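Acarbose/maltose binding protein GacH (Streptomyces glaucescens, PDB 3K01) acts as the solute receptor of an ABC transporter, binding acarbose and an acarbose homolog, and probably maltose. Local coordinates at residues A[195-200]-A[362-367]; A[34-37]-A[43-46]. All coordinates share one frame; numbering follows the deposited sequence.

Overall arrangement
The two contacts lie on opposite sides of the centre of the chain, about 30 Å apart between centres and about 13 Å between nearest atoms. They do not touch. Interaction 2 is local and buried: five residues separate segments 34-37 and 43-46, where the chain turns from strand 28-34 into helix 41-49. Interaction 1 is long-range, bringing helix 193-198 against the short strand 363-364, with water mediating part of it. One segment of each contact belongs to or directly follows a strand of the same mixed sheet: strand 28-34 pairs with 87-91, which pairs with 293-302, the partner of 363-364. The receptor belongs to the solute-binding protein 1 family, whose members typically close two lobes around their solute.

Interaction 1 (A[195-200]-A[362-367]); sequences YLYGEG and KAVERP
Val364 lies flat against one face of the Tyr197 ring, and this apolar contact accounts for most of the surface shared by 195-200 and 362-367. CG1 makes a CH-pi interaction, 3.8 Å from the centroid of the Tyr197 ring and 15° off its normal. The second methyl, Val364 CG2, reaches the inner end of the ring, 3.8 Å from Tyr197 CD2, while Val364 CB sits 3.7 Å from Tyr197 CE2. With CG1 anti to the backbone N (chi1 174°) and CG2 anti to the carbonyl carbon, the whole fork of the valine is spread over the ring.

The polar part runs through water. One water donates to Tyr197 OH at 2.9 Å and to Val364 O at 2.7 Å. Tyr197 OH in turn donates to a second water at 2.6 Å, which passes a hydrogen bond on to Glu365 O at 2.8 Å. The phenol thus acts as both donor and acceptor, tied to two successive carbonyls.

A Schellman motif with Gly200 as C-prime residue ends helix 193-198 just past Tyr197. Beside the contact, strand 363-364 runs parallel to strand 293-302, whose Pro294 also touches Tyr197, while Tyr195 packs on helix 216-230.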
loop_
_atom_site.group_PDB
_atom_site.type_symbol
_atom_site.label_atom_id
_atom_site.label_comp_id
_atom_site.label_asym_id
_atom_site.label_seq_id
_atom_site.Cartn_x
_atom_site.Cartn_y
_atom_site.Cartn_z
ATOM N N TYR A 195 10.305 2.513 9.273
ATOM C CA TYR A 195 11.365 3.070 10.121
ATOM C C TYR A 195 11.451 4.586 10.038
ATOM O O TYR A 195 11.669 5.260 11.050
ATOM C CB TYR A 195 12.725 2.411 9.807
ATOM C CG TYR A 195 12.645 0.915 10.026
ATOM C CD1 TYR A 195 12.511 0.365 11.298
ATOM C CD2 TYR A 195 12.642 0.060 8.953
ATOM C CE1 TYR A 195 12.390 -1.017 11.470
ATOM C CE2 TYR A 195 12.528 -1.306 9.106
ATOM C CZ TYR A 195 12.413 -1.824 10.382
ATOM O OH TYR A 195 12.247 -3.197 10.519
ATOM N N LEU A 196 11.266 5.124 8.827
ATOM C CA LEU A 196 11.240 6.567 8.650
ATOM C C LEU A 196 10.073 7.181 9.438
ATOM O O LEU A 196 10.254 8.127 10.215
ATOM C CB LEU A 196 11.143 6.910 7.174
ATOM C CG LEU A 196 11.124 8.425 6.880
ATOM C CD1 LEU A 196 12.424 9.114 7.328
ATOM C CD2 LEU A 196 10.881 8.624 5.424
ATOM N N TYR A 197 8.874 6.608 9.278
ATOM C CA TYR A 197 7.697 7.128 9.977
ATOM C C TYR A 197 7.871 6.947 11.489
ATOM O O TYR A 197 7.435 7.791 12.280
ATOM C CB TYR A 197 6.440 6.412 9.469
ATOM C CG TYR A 197 6.185 6.542 7.984
ATOM C CD1 TYR A 197 6.555 7.689 7.267
ATOM C CD2 TYR A 197 5.604 5.498 7.279
ATOM C CE1 TYR A 197 6.294 7.791 5.907
ATOM C CE2 TYR A 197 5.338 5.595 5.955
ATOM C CZ TYR A 197 5.712 6.726 5.244
ATOM O OH TYR A 197 5.428 6.815 3.892
ATOM N N GLY A 198 8.522 5.854 11.885
ATOM C CA GLY A 198 8.744 5.610 13.309
ATOM C C GLY A 198 9.636 6.675 13.955
ATOM O O GLY A 198 9.590 6.879 15.171
ATOM N N GLU A 199 10.473 7.320 13.144
ATOM C CA GLU A 199 11.305 8.413 13.642
ATOM C C GLU A 199 10.634 9.762 13.481
ATOM O O GLU A 199 11.247 10.814 13.733
ATOM C CB GLU A 199 12.661 8.399 12.934
ATOM C CG GLU A 199 13.491 7.160 13.259
ATOM C CD GLU A 199 13.567 6.919 14.747
ATOM O OE1 GLU A 199 14.031 7.854 15.448
ATOM O OE2 GLU A 199 13.158 5.844 15.233
ATOM N N GLY A 200 9.373 9.756 13.083
ATOM C CA GLY A 200 8.612 10.990 12.888
ATOM C C GLY A 200 8.976 11.683 11.605
ATOM O O GLY A 200 8.712 12.880 11.447
ATOM N N LYS A 362 -2.619 2.659 11.101
ATOM C CA LYS A 362 -1.313 3.313 11.174
ATOM C C LYS A 362 -0.827 3.778 9.829
ATOM O O LYS A 362 0.308 4.269 9.738
ATOM C CB LYS A 362 -0.280 2.374 11.824
ATOM C CG LYS A 362 -0.455 2.250 13.343
ATOM C CD LYS A 362 -0.308 3.584 14.072
ATOM C CE LYS A 362 -0.588 3.350 15.536
ATOM N NZ LYS A 362 -2.061 3.219 15.784
ATOM N N ALA A 363 -1.622 3.654 8.773
ATOM C CA ALA A 363 -1.132 4.018 7.449
ATOM C C ALA A 363 -0.783 5.497 7.361
ATOM O O ALA A 363 -1.498 6.346 7.902
ATOM C CB ALA A 363 -2.151 3.633 6.395
ATOM N N VAL A 364 0.297 5.779 6.635
ATOM C CA VAL A 364 0.755 7.147 6.415
ATOM C C VAL A 364 0.643 7.411 4.929
ATOM O O VAL A 364 1.053 6.597 4.118
ATOM C CB VAL A 364 2.241 7.310 6.885
ATOM C CG1 VAL A 364 2.795 8.705 6.525
ATOM C CG2 VAL A 364 2.359 7.061 8.373
ATOM N N GLU A 365 0.111 8.583 4.583
ATOM C CA GLU A 365 -0.056 8.932 3.196
ATOM C C GLU A 365 1.273 9.004 2.458
ATOM O O GLU A 365 2.292 9.409 3.037
ATOM C CB GLU A 365 -0.710 10.306 3.096
ATOM C CG GLU A 365 -2.155 10.367 3.577
ATOM C CD GLU A 365 -2.736 11.773 3.532
ATOM O OE1 GLU A 365 -2.338 12.551 2.649
ATOM O OE2 GLU A 365 -3.610 12.090 4.381
ATOM N N ARG A 366 1.253 8.641 1.192
ATOM C CA ARG A 366 2.362 8.943 0.285
ATOM C C ARG A 366 2.368 10.447 0.007
ATOM O O ARG A 366 1.361 11.120 0.216
ATOM C CB ARG A 366 2.128 8.286 -1.079
ATOM C CG ARG A 366 1.852 6.819 -1.061
ATOM C CD ARG A 366 3.095 5.956 -0.987
ATOM N NE ARG A 366 2.666 4.583 -1.188
ATOM C CZ ARG A 366 2.779 3.856 -2.298
ATOM N NH1 ARG A 366 3.464 4.266 -3.370
ATOM N NH2 ARG A 366 2.295 2.623 -2.277
ATOM N N PRO A 367 3.489 10.971 -0.529
ATOM C CA PRO A 367 3.397 12.290 -1.139
ATOM C C PRO A 367 2.643 12.135 -2.462
ATOM O O PRO A 367 3.031 11.355 -3.328
ATOM C CB PRO A 367 4.870 12.693 -1.371
ATOM C CG PRO A 367 5.608 11.426 -1.392
ATOM C CD PRO A 367 4.841 10.380 -0.627
HETATM O O HOH W 1 3.058 5.872 2.496
HETATM O O HOH W 2 5.109 9.194 2.874
#

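Interaction 2 (A[34-37]-A[43-46]); sequences DTSN and TYQA
Ser36 and Tyr44 mark the nearest approach of the two backbones, 7.5 Å between their CA atoms, where the chain leaving strand 28-34 passes beside helix 41-49. An Asx turn bends it there: Ser36 N donates to Asp34 OD1 at 3.0 Å, meeting that oxygen from above the carboxylate plane, 66° out of it.

The serine hydroxyl adds a second link, Ser36 OG to Asp34 OD2 at 2.7 Å, on the syn side, somewhat out of the carboxylate plane. Both carboxylate oxygens are therefore bound to the same residue, which limits rotation of the aspartate. Against this pair leans Tyr44. Its CB comes 3.3 Å from Asp34 OD2, and its CD2 lies 3.4 Å from Ser36 CB, the serine approaching the ring obliquely. Asp34 and Tyr44 side chains run nearly perpendicular, with carboxylate and ring planes 70° apart. With CG anti to the backbone N (chi1 178°), the carboxylate of Asp34 is carried toward the helix, where OD2 meets Tyr44. Tyr62 OH on strand 58-64 also hydrogen-bonds to Asp34 OD2, and Tyr44 packs onward against Thr328 and Leu332 of helix 322-332.

Strand 28-34, this loop, helix 41-49 and the parallel strand 58-64 form a beta-alpha-beta unit, as in the alpha/beta lobes of periplasmic-type solute-binding proteins.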
loop_
_atom_site.group_PDB
_atom_site.type_symbol
_atom_site.label_atom_id
_atom_site.label_comp_id
_atom_site.label_asym_id
_atom_site.label_seq_id
_atom_site.Cartn_x
_atom_site.Cartn_y
_atom_site.Cartn_z
ATOM N N ASP A 34 -9.348 -3.343 -15.373
ATOM C CA ASP A 34 -9.091 -3.854 -14.036
ATOM C C ASP A 34 -7.715 -4.496 -13.987
ATOM O O ASP A 34 -7.274 -5.102 -14.961
ATOM C CB ASP A 34 -10.170 -4.884 -13.710
ATOM C CG ASP A 34 -9.990 -5.526 -12.348
ATOM O OD1 ASP A 34 -9.408 -4.901 -11.432
ATOM O OD2 ASP A 34 -10.446 -6.684 -12.211
ATOM N N THR A 35 -7.024 -4.337 -12.866
ATOM C CA THR A 35 -5.673 -4.919 -12.690
ATOM C C THR A 35 -5.675 -6.050 -11.648
ATOM O O THR A 35 -4.598 -6.521 -11.249
ATOM C CB THR A 35 -4.709 -3.883 -12.150
ATOM O OG1 THR A 35 -5.254 -3.406 -10.917
ATOM C CG2 THR A 35 -4.530 -2.724 -13.123
ATOM N N SER A 36 -6.840 -6.478 -11.178
ATOM C CA SER A 36 -6.892 -7.518 -10.159
ATOM C C SER A 36 -6.271 -8.825 -10.678
ATOM O O SER A 36 -6.149 -9.060 -11.891
ATOM C CB SER A 36 -8.321 -7.701 -9.636
ATOM O OG SER A 36 -9.114 -8.380 -10.590
ATOM N N ASN A 37 -5.850 -9.660 -9.735
ATOM C CA ASN A 37 -5.095 -10.866 -10.099
ATOM C C ASN A 37 -5.957 -12.028 -10.608
ATOM O O ASN A 37 -7.191 -11.945 -10.681
ATOM C CB ASN A 37 -4.152 -11.290 -8.953
ATOM C CG ASN A 37 -4.882 -11.854 -7.764
ATOM O OD1 ASN A 37 -5.970 -12.403 -7.880
ATOM N ND2 ASN A 37 -4.254 -11.752 -6.597
ATOM N N THR A 43 -14.455 -12.407 -10.001
ATOM C CA THR A 43 -15.328 -11.664 -9.100
ATOM C C THR A 43 -15.442 -10.210 -9.538
ATOM O O THR A 43 -16.557 -9.651 -9.570
ATOM C CB THR A 43 -14.811 -11.731 -7.654
ATOM O OG1 THR A 43 -14.864 -13.091 -7.207
ATOM C CG2 THR A 43 -15.631 -10.862 -6.709
ATOM N N TYR A 44 -14.308 -9.594 -9.862
ATOM C CA TYR A 44 -14.373 -8.191 -10.260
ATOM C C TYR A 44 -15.126 -7.994 -11.580
ATOM O O TYR A 44 -15.833 -6.982 -11.727
ATOM C CB TYR A 44 -12.985 -7.553 -10.303
ATOM C CG TYR A 44 -12.592 -6.819 -9.024
ATOM C CD1 TYR A 44 -13.386 -5.798 -8.509
ATOM C CD2 TYR A 44 -11.424 -7.141 -8.336
ATOM C CE1 TYR A 44 -13.016 -5.097 -7.346
ATOM C CE2 TYR A 44 -11.047 -6.439 -7.197
ATOM C CZ TYR A 44 -11.847 -5.425 -6.711
ATOM O OH TYR A 44 -11.462 -4.707 -5.593
ATOM N N GLN A 45 -14.988 -8.926 -12.535
ATOM C CA GLN A 45 -15.758 -8.847 -13.766
ATOM C C GLN A 45 -17.249 -8.930 -13.467
ATOM O O GLN A 45 -18.042 -8.171 -14.033
ATOM C CB GLN A 45 -15.343 -9.934 -14.756
ATOM C CG GLN A 45 -16.173 -9.857 -16.037
ATOM C CD GLN A 45 -15.666 -10.685 -17.194
ATOM O OE1 GLN A 45 -16.249 -10.631 -18.285
ATOM N NE2 GLN A 45 -14.597 -11.435 -16.987
ATOM N N ALA A 46 -17.645 -9.843 -12.584
ATOM C CA ALA A 46 -19.059 -9.962 -12.233
ATOM C C ALA A 46 -19.560 -8.702 -11.545
ATOM O O ALA A 46 -20.676 -8.235 -11.817
ATOM C CB ALA A 46 -19.302 -11.193 -11.379
#